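Local coordinates for protein putative N-acetylneuraminate lyase ([Ruminococcus] gnavus ATCC 29149, PDB 6RB7) that belongs to the dihydrodipicolinate synthetase family of enzymes, which are built on a (beta/alpha)8 barrel, at residues 47-52 with 290-295. Numbering follows the deposited sequence.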
ATOM      1  N   ALA A  47     -16.518 -17.977 -17.954  1.00 12.23           N
ATOM      2  CA  ALA A  47     -17.781 -17.459 -18.531  1.00 12.76           C
ATOM      3  C   ALA A  47     -17.891 -17.909 -19.975  1.00 14.32           C
ATOM      4  O   ALA A  47     -16.986 -17.634 -20.759  1.00 14.00           O
ATOM      5  CB  ALA A  47     -17.896 -15.971 -18.396  1.00 14.66           C
ATOM      6  N   CYS A  48     -18.994 -18.566 -20.327  1.00 14.49           N
ATOM      7  CA  CYS A  48     -19.237 -19.077 -21.695  1.00 14.67           C
ATOM      8  C   CYS A  48     -20.394 -18.283 -22.291  1.00 14.07           C
ATOM      9  O   CYS A  48     -21.556 -18.421 -21.801  1.00 16.20           O
ATOM     10  CB  CYS A  48     -19.587 -20.547 -21.649  1.00 15.52           C
ATOM     11  SG  CYS A  48     -18.269 -21.585 -20.973  1.00 15.45           S
ATOM     12  N   TYR A  49     -20.100 -17.487 -23.317  1.00 14.56           N
ATOM     13  CA  TYR A  49     -21.087 -16.601 -23.935  1.00 13.93           C
ATOM     14  C   TYR A  49     -21.360 -17.017 -25.375  1.00 15.79           C
ATOM     15  O   TYR A  49     -20.543 -17.653 -26.021  1.00 16.49           O
ATOM     16  CB  TYR A  49     -20.638 -15.149 -23.929  1.00 16.19           C
ATOM     17  CG  TYR A  49     -20.246 -14.596 -22.576  1.00 14.25           C
ATOM     18  CD1 TYR A  49     -21.186 -14.348 -21.596  1.00 16.07           C
ATOM     19  CD2 TYR A  49     -18.933 -14.222 -22.348  1.00 17.42           C
ATOM     20  CE1 TYR A  49     -20.829 -13.782 -20.380  1.00 16.37           C
ATOM     21  CE2 TYR A  49     -18.561 -13.656 -21.132  1.00 14.26           C
ATOM     22  CZ  TYR A  49     -19.520 -13.406 -20.173  1.00 13.81           C
ATOM     23  OH  TYR A  49     -19.177 -12.888 -18.944  1.00 14.75           O
ATOM     24  N   ASP A  50     -22.568 -16.651 -25.805  1.00 18.80           N
ATOM     25  CA  ASP A  50     -22.947 -16.767 -27.229  1.00 21.17           C
ATOM     26  C   ASP A  50     -22.418 -15.534 -27.978  1.00 26.75           C
ATOM     27  O   ASP A  50     -21.746 -14.678 -27.398  1.00 23.03           O
ATOM     28  CB  ASP A  50     -24.456 -16.997 -27.344  1.00 24.21           C
ATOM     29  CG  ASP A  50     -25.347 -15.826 -26.955  1.00 25.13           C
ATOM     30  OD1 ASP A  50     -24.829 -14.653 -26.863  1.00 25.00           O
ATOM     31  OD2 ASP A  50     -26.554 -16.094 -26.665  1.00 31.21           O
ATOM     32  N   LYS A  51     -22.742 -15.421 -29.273  1.00 27.99           N
ATOM     33  CA  LYS A  51     -22.190 -14.330 -30.103  1.00 32.07           C
ATOM     34  C   LYS A  51     -22.800 -12.982 -29.717  1.00 26.24           C
ATOM     35  O   LYS A  51     -22.146 -11.991 -30.021  1.00 39.43           O
ATOM     36  CB  LYS A  51     -22.425 -14.617 -31.591  1.00 36.48           C
ATOM     37  CG  LYS A  51     -21.574 -15.780 -32.099  1.00 63.41           C
ATOM     38  CD  LYS A  51     -20.072 -15.502 -32.060  1.00 70.37           C
ATOM     39  CE  LYS A  51     -19.215 -16.736 -31.863  1.00 97.07           C
ATOM     40  NZ  LYS A  51     -17.906 -16.564 -32.531  1.00114.60           N
ATOM     41  N   GLU A  52     -23.965 -12.973 -29.065  1.00 27.25           N
ATOM     42  CA  GLU A  52     -24.637 -11.724 -28.605  1.00 30.29           C
ATOM     43  C   GLU A  52     -24.132 -11.340 -27.202  1.00 32.64           C
ATOM     44  O   GLU A  52     -24.585 -10.330 -26.704  1.00 27.64           O
ATOM     45  CB  GLU A  52     -26.155 -11.911 -28.591  1.00 36.28           C
ATOM     46  CG  GLU A  52     -26.750 -12.007 -29.996  1.00 50.21           C
ATOM     47  CD  GLU A  52     -28.103 -12.699 -30.113  1.00 71.06           C
ATOM     48  OE1 GLU A  52     -28.721 -13.027 -29.080  1.00 62.81           O
ATOM     49  OE2 GLU A  52     -28.530 -12.924 -31.252  1.00117.86           O
ATOM     50  N   VAL A 290      -7.538 -14.165 -23.835  1.00 11.83           N
ATOM     51  CA  VAL A 290      -6.448 -14.981 -24.420  1.00 12.95           C
ATOM     52  C   VAL A 290      -6.780 -16.452 -24.210  1.00 10.74           C
ATOM     53  O   VAL A 290      -6.687 -17.235 -25.138  1.00 12.93           O
ATOM     54  CB  VAL A 290      -5.078 -14.612 -23.820  1.00 12.88           C
ATOM     55  CG1 VAL A 290      -4.014 -15.592 -24.238  1.00 13.72           C
ATOM     56  CG2 VAL A 290      -4.718 -13.188 -24.134  1.00 14.79           C
ATOM     57  N   ILE A 291      -7.173 -16.845 -22.987  1.00 10.47           N
ATOM     58  CA  ILE A 291      -7.446 -18.282 -22.720  1.00 10.96           C
ATOM     59  C   ILE A 291      -8.605 -18.779 -23.590  1.00 11.48           C
ATOM     60  O   ILE A 291      -8.500 -19.863 -24.143  1.00 12.21           O
ATOM     61  CB  ILE A 291      -7.714 -18.511 -21.204  1.00 11.93           C
ATOM     62  CG1 ILE A 291      -6.418 -18.300 -20.410  1.00 13.50           C
ATOM     63  CG2 ILE A 291      -8.271 -19.902 -20.980  1.00 13.81           C
ATOM     64  CD1 ILE A 291      -6.623 -18.320 -18.913  1.00 14.63           C
ATOM     65  N   LYS A 292      -9.686 -18.001 -23.739  1.00 12.22           N
ATOM     66  CA  LYS A 292     -10.810 -18.492 -24.570  1.00 12.70           C
ATOM     67  C   LYS A 292     -10.330 -18.674 -26.007  1.00 13.12           C
ATOM     68  O   LYS A 292     -10.745 -19.642 -26.639  1.00 13.26           O
ATOM     69  CB  LYS A 292     -11.966 -17.507 -24.466  1.00 14.70           C
ATOM     70  CG  LYS A 292     -12.590 -17.487 -23.082  1.00 16.13           C
ATOM     71  CD  LYS A 292     -13.757 -16.524 -22.932  1.00 15.36           C
ATOM     72  CE  LYS A 292     -14.085 -16.274 -21.466  1.00 15.00           C
ATOM     73  NZ  LYS A 292     -15.332 -15.501 -21.343  1.00 16.55           N
ATOM     74  N   ALA A 293      -9.456 -17.804 -26.499  1.00 13.40           N
ATOM     75  CA  ALA A 293      -8.945 -17.922 -27.886  1.00 15.01           C
ATOM     76  C   ALA A 293      -8.029 -19.161 -28.003  1.00 14.06           C
ATOM     77  O   ALA A 293      -8.053 -19.875 -29.027  1.00 14.49           O
ATOM     78  CB  ALA A 293      -8.271 -16.661 -28.321  1.00 13.44           C
ATOM     79  N   ILE A 294      -7.211 -19.421 -26.983  1.00 13.21           N
ATOM     80  CA  ILE A 294      -6.360 -20.632 -26.933  1.00 12.76           C
ATOM     81  C   ILE A 294      -7.261 -21.865 -26.992  1.00 13.34           C
ATOM     82  O   ILE A 294      -6.902 -22.844 -27.698  1.00 13.86           O
ATOM     83  CB  ILE A 294      -5.464 -20.654 -25.684  1.00 12.85           C
ATOM     84  CG1 ILE A 294      -4.390 -19.581 -25.839  1.00 14.44           C
ATOM     85  CG2 ILE A 294      -4.873 -22.022 -25.464  1.00 14.56           C
ATOM     86  CD1 ILE A 294      -3.598 -19.308 -24.574  1.00 14.21           C
ATOM     87  N   LEU A 295      -8.338 -21.908 -26.225  1.00 13.54           N
ATOM     88  CA  LEU A 295      -9.197 -23.114 -26.189  1.00 13.27           C
ATOM     89  C   LEU A 295      -9.899 -23.299 -27.540  1.00 14.21           C
ATOM     90  O   LEU A 295     -10.173 -24.446 -27.891  1.00 14.95           O
ATOM     91  CB  LEU A 295     -10.185 -23.020 -25.026  1.00 14.31           C
ATOM     92  CG  LEU A 295      -9.515 -23.178 -23.661  1.00 15.47           C
ATOM     93  CD1 LEU A 295     -10.530 -22.959 -22.572  1.00 16.46           C
ATOM     94  CD2 LEU A 295      -8.834 -24.523 -23.571  1.00 16.45           C
TER
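K292 reaches from its helix to the backbone of A47, and its ammonium NZ donates a hydrogen bond to A47 O over 2.8 Å. The C=O...N angle at the oxygen is 139°, and the nitrogen stands 26° away from the carbonyl plane, so the donor approaches with a clear bend and a moderate tilt. Behind NZ, K292 CE also lies 3.3 Å from A47 O, and the methyl A47 CB is 3.9 Å from K292 NZ; the terminal part of the lysine thus makes nearly all of the contact. The ring of Y49 also borders the ammonium: its CE2 is 3.7 Å from K292 NZ, with CD2 slightly farther off. The ammonium approaches this ring obliquely.

The reach follows from the shape of the lysine. With CG anti to the carbonyl carbon (chi1 -68°) and every later torsion close to 180°, the chain is almost straight and spans the gap between helix and loop. Only about 100 Å² is buried in all, as expected for a single arm bridging two backbones that remain apart. In the (beta/alpha)8 barrel of this family, the contact ties the loop between the first strand, 41-43, and helix 57-70 to helix 287-299, in the helical region that follows the last barrel strand, 238-241.

Beyond the pair, K292 NZ forms a salt bridge with E83 OE2 and a further hydrogen bond to A305 O, so three oxygens grip the buried ammonium, and the nearby carboxylate would be expected to favour its charged form. E83 also holds the phenol end of Y49: its other carboxylate oxygen, OE1, hydrogen-bonds Y49 OH, with a weak second bond between that hydroxyl and Q87 NE2, linking the ring and the lysine through one acid.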